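Local coordinates for protein lysyl oxidase (Pichia pastoris, PDB 1W7C) that probably oxidises primary amines, peptidyl lysine side chains among them, to aldehydes with the help of copper and a topaquinone cofactor built from its own chain, at residues A[337-345]-A[354-363]. Sequence-based numbering, arbitrary orientation.
Sequences LQELIAEYG and TFYSDISYGV. With IMD (imidazole), chain P.
Glu339 grips the start of helix 358-361 with both carboxylate oxygens. Its OE1 accepts from Ile359 N (3.2 Å, 163° at the hydrogen) through the syn lone pair and from Leu340 N through the anti one, while OE2 takes the hydroxyl proton of Ser357 OG at 2.6 Å. Ser615 and Gln595 also bond OE2, so the buried carboxylate is held from several directions. The bend at chi2 (61°) folds the acid back to this helix end, where Ser357 is the N-cap and accepts weakly from Ser360 N.

Backbone bonds define an antiparallel beta hairpin in the copper amine oxidase catalytic domain. Ala342 and Tyr356 form its hydrogen-bonded pair, Tyr344 N reaches Thr354 O at 3.0 Å, and Asp358 N meets Leu340 O at 2.9 Å. Strand 488-498, carrying the copper ligands His488 and His490, pairs with 329-344 on its other edge.

Among the aromatic contacts, the extended Glu343 chain lies over one face of Phe355, Glu343 CG making a CH-pi contact 3.9 Å from the Phe355 ring centroid and the carboxylate stacked 22° from the ring plane; Arg583 forms a salt bridge with that acid. Ile341 CD1 packs against Phe355 CE2 at 3.6 Å.

Imidazole, probably from the crystallisation liquor, lies over the Tyr356 ring, and its N3-H donates to OD1 of Asp358, the predicted catalytic proton acceptor, at 2.9 Å.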
loop_
_atom_site.group_PDB
_atom_site.type_symbol
_atom_site.label_atom_id
_atom_site.label_comp_id
_atom_site.label_asym_id
_atom_site.label_seq_id
_atom_site.Cartn_x
_atom_site.Cartn_y
_atom_site.Cartn_z
ATOM N N LEU A 337 -18.154 -5.764 -5.140
ATOM C CA LEU A 337 -17.596 -5.355 -6.431
ATOM C C LEU A 337 -18.726 -5.256 -7.445
ATOM O O LEU A 337 -19.567 -6.164 -7.541
ATOM C CB LEU A 337 -16.584 -6.400 -6.884
ATOM C CG LEU A 337 -15.970 -6.156 -8.267
ATOM C CD1 LEU A 337 -15.043 -4.957 -8.276
ATOM C CD2 LEU A 337 -15.281 -7.410 -8.743
ATOM N N GLN A 338 -18.696 -4.197 -8.242
ATOM C CA GLN A 338 -19.753 -3.902 -9.191
ATOM C C GLN A 338 -19.372 -4.070 -10.648
ATOM O O GLN A 338 -20.196 -4.463 -11.461
ATOM C CB GLN A 338 -20.200 -2.443 -9.005
ATOM C CG GLN A 338 -20.896 -2.257 -7.700
ATOM C CD GLN A 338 -22.232 -2.913 -7.662
ATOM O OE1 GLN A 338 -23.043 -2.734 -8.570
ATOM N NE2 GLN A 338 -22.466 -3.696 -6.619
ATOM N N GLU A 339 -18.140 -3.723 -10.980
ATOM C CA GLU A 339 -17.705 -3.636 -12.390
ATOM C C GLU A 339 -16.217 -3.487 -12.423
ATOM O O GLU A 339 -15.607 -2.959 -11.492
ATOM C CB GLU A 339 -18.375 -2.483 -13.118
ATOM C CG GLU A 339 -18.034 -2.243 -14.587
ATOM C CD GLU A 339 -18.382 -3.406 -15.524
ATOM O OE1 GLU A 339 -17.760 -4.494 -15.426
ATOM O OE2 GLU A 339 -19.252 -3.194 -16.426
ATOM N N LEU A 340 -15.641 -3.979 -13.500
ATOM C CA LEU A 340 -14.233 -3.790 -13.811
ATOM C C LEU A 340 -14.143 -3.485 -15.288
ATOM O O LEU A 340 -14.677 -4.240 -16.116
ATOM C CB LEU A 340 -13.345 -5.008 -13.512
ATOM C CG LEU A 340 -13.444 -5.828 -12.298
ATOM C CD1 LEU A 340 -14.603 -6.771 -12.454
ATOM C CD2 LEU A 340 -12.106 -6.620 -12.127
ATOM N N ILE A 341 -13.465 -2.405 -15.630
ATOM C CA ILE A 341 -13.280 -1.976 -17.020
ATOM C C ILE A 341 -11.804 -2.017 -17.381
ATOM O O ILE A 341 -10.915 -1.859 -16.526
ATOM C CB ILE A 341 -13.875 -0.574 -17.329
ATOM C CG1 ILE A 341 -13.212 0.489 -16.456
ATOM C CG2 ILE A 341 -15.392 -0.653 -17.165
ATOM C CD1 ILE A 341 -13.553 1.938 -16.894
ATOM N N ALA A 342 -11.558 -2.231 -18.661
ATOM C CA ALA A 342 -10.224 -2.128 -19.208
ATOM C C ALA A 342 -10.333 -1.347 -20.496
ATOM O O ALA A 342 -10.916 -1.844 -21.479
ATOM C CB ALA A 342 -9.614 -3.495 -19.453
ATOM N N GLU A 343 -9.853 -0.101 -20.478
ATOM C CA GLU A 343 -10.070 0.839 -21.540
ATOM C C GLU A 343 -8.725 1.214 -22.174
ATOM O O GLU A 343 -7.868 1.800 -21.502
ATOM C CB GLU A 343 -10.742 2.098 -20.985
ATOM C CG GLU A 343 -11.052 3.150 -22.044
ATOM C CD GLU A 343 -11.538 4.462 -21.484
ATOM O OE1 GLU A 343 -12.030 5.268 -22.299
ATOM O OE2 GLU A 343 -11.341 4.718 -20.274
ATOM N N TYR A 344 -8.560 0.882 -23.443
ATOM C CA TYR A 344 -7.276 1.013 -24.151
ATOM C C TYR A 344 -7.207 2.275 -24.968
ATOM O O TYR A 344 -8.235 2.724 -25.501
ATOM C CB TYR A 344 -7.029 -0.227 -25.048
ATOM C CG TYR A 344 -6.755 -1.468 -24.243
ATOM C CD1 TYR A 344 -7.765 -2.093 -23.524
ATOM C CD2 TYR A 344 -5.466 -2.025 -24.146
ATOM C CE1 TYR A 344 -7.518 -3.187 -22.746
ATOM C CE2 TYR A 344 -5.224 -3.113 -23.348
ATOM C CZ TYR A 344 -6.252 -3.681 -22.653
ATOM O OH TYR A 344 -5.981 -4.766 -21.868
ATOM N N GLY A 345 -6.000 2.843 -25.051
ATOM C CA GLY A 345 -5.705 3.919 -25.984
ATOM C C GLY A 345 -4.699 3.439 -27.004
ATOM O O GLY A 345 -3.731 2.788 -26.640
ATOM N N THR A 354 -11.244 -0.875 -27.797
ATOM C CA THR A 354 -11.408 -1.829 -26.718
ATOM C C THR A 354 -11.735 -1.103 -25.428
ATOM O O THR A 354 -10.922 -0.328 -24.912
ATOM C CB THR A 354 -10.111 -2.643 -26.559
ATOM O OG1 THR A 354 -9.877 -3.430 -27.741
ATOM C CG2 THR A 354 -10.247 -3.638 -25.418
ATOM N N PHE A 355 -12.922 -1.386 -24.889
ATOM C CA PHE A 355 -13.373 -0.849 -23.602
ATOM C C PHE A 355 -14.197 -1.945 -22.965
ATOM O O PHE A 355 -15.427 -1.937 -23.005
ATOM C CB PHE A 355 -14.208 0.413 -23.874
ATOM C CG PHE A 355 -14.454 1.314 -22.667
ATOM C CD1 PHE A 355 -14.705 2.671 -22.854
ATOM C CD2 PHE A 355 -14.520 0.805 -21.369
ATOM C CE1 PHE A 355 -14.971 3.516 -21.789
ATOM C CE2 PHE A 355 -14.784 1.662 -20.311
ATOM C CZ PHE A 355 -15.019 2.978 -20.516
ATOM N N TYR A 356 -13.506 -2.937 -22.422
ATOM C CA TYR A 356 -14.175 -4.087 -21.835
ATOM C C TYR A 356 -14.978 -3.730 -20.598
ATOM O O TYR A 356 -14.498 -2.983 -19.727
ATOM C CB TYR A 356 -13.186 -5.211 -21.438
ATOM C CG TYR A 356 -12.414 -5.813 -22.582
ATOM C CD1 TYR A 356 -11.026 -5.824 -22.580
ATOM C CD2 TYR A 356 -13.070 -6.331 -23.682
ATOM C CE1 TYR A 356 -10.311 -6.329 -23.636
ATOM C CE2 TYR A 356 -12.359 -6.883 -24.740
ATOM C CZ TYR A 356 -10.987 -6.853 -24.733
ATOM O OH TYR A 356 -10.316 -7.329 -25.840
ATOM N N SER A 357 -16.149 -4.361 -20.497
ATOM C CA SER A 357 -16.890 -4.530 -19.257
ATOM C C SER A 357 -16.740 -5.967 -18.816
ATOM O O SER A 357 -17.292 -6.881 -19.419
ATOM C CB SER A 357 -18.362 -4.268 -19.514
ATOM O OG SER A 357 -19.184 -4.823 -18.473
ATOM N N ASP A 358 -15.981 -6.217 -17.758
ATOM C CA ASP A 358 -15.702 -7.584 -17.381
ATOM C C ASP A 358 -16.908 -8.295 -16.784
ATOM O O ASP A 358 -17.011 -9.517 -16.901
ATOM C CB ASP A 358 -14.472 -7.653 -16.488
ATOM C CG ASP A 358 -13.193 -7.625 -17.268
ATOM O OD1 ASP A 358 -13.209 -7.867 -18.495
ATOM O OD2 ASP A 358 -12.129 -7.334 -16.737
ATOM N N ILE A 359 -17.880 -7.543 -16.254
ATOM C CA ILE A 359 -19.089 -8.235 -15.787
ATOM C C ILE A 359 -19.981 -8.700 -16.950
ATOM O O ILE A 359 -20.766 -9.603 -16.764
ATOM C CB ILE A 359 -19.918 -7.404 -14.751
ATOM C CG1 ILE A 359 -20.661 -6.216 -15.374
ATOM C CG2 ILE A 359 -19.051 -7.048 -13.556
ATOM C CD1 ILE A 359 -21.605 -5.551 -14.391
ATOM N N SER A 360 -19.861 -8.071 -18.130
ATOM C CA SER A 360 -20.556 -8.614 -19.292
ATOM C C SER A 360 -20.055 -10.021 -19.626
ATOM O O SER A 360 -20.855 -10.885 -19.948
ATOM C CB SER A 360 -20.468 -7.700 -20.505
ATOM O OG SER A 360 -19.207 -7.697 -21.146
ATOM N N TYR A 361 -18.759 -10.250 -19.543
ATOM C CA TYR A 361 -18.170 -11.569 -19.763
ATOM C C TYR A 361 -18.454 -12.492 -18.582
ATOM O O TYR A 361 -18.591 -13.688 -18.755
ATOM C CB TYR A 361 -16.661 -11.459 -19.999
ATOM C CG TYR A 361 -16.346 -10.751 -21.280
ATOM C CD1 TYR A 361 -16.076 -9.399 -21.315
ATOM C CD2 TYR A 361 -16.388 -11.438 -22.475
ATOM C CE1 TYR A 361 -15.833 -8.752 -22.517
ATOM C CE2 TYR A 361 -16.140 -10.812 -23.679
ATOM C CZ TYR A 361 -15.865 -9.465 -23.703
ATOM O OH TYR A 361 -15.638 -8.780 -24.866
ATOM N N GLY A 362 -18.483 -11.926 -17.387
ATOM C CA GLY A 362 -18.685 -12.635 -16.141
ATOM C C GLY A 362 -17.378 -12.702 -15.368
ATOM O O GLY A 362 -16.372 -13.176 -15.885
ATOM N N VAL A 363 -17.407 -12.257 -14.113
ATOM C CA VAL A 363 -16.276 -12.379 -13.200
ATOM C C VAL A 363 -16.415 -13.650 -12.341
ATOM O O VAL A 363 -15.415 -14.216 -11.882
ATOM C CB VAL A 363 -16.203 -11.101 -12.293
ATOM C CG1 VAL A 363 -15.106 -11.178 -11.266
ATOM C CG2 VAL A 363 -16.037 -9.831 -13.141
HETATM N N1 IMD P . -9.956 -9.904 -21.716
HETATM C C2 IMD P . -10.370 -9.372 -20.534
HETATM N N3 IMD P . -11.695 -9.082 -20.686
HETATM C C4 IMD P . -12.093 -9.437 -21.923
HETATM C C5 IMD P . -10.993 -9.946 -22.581
#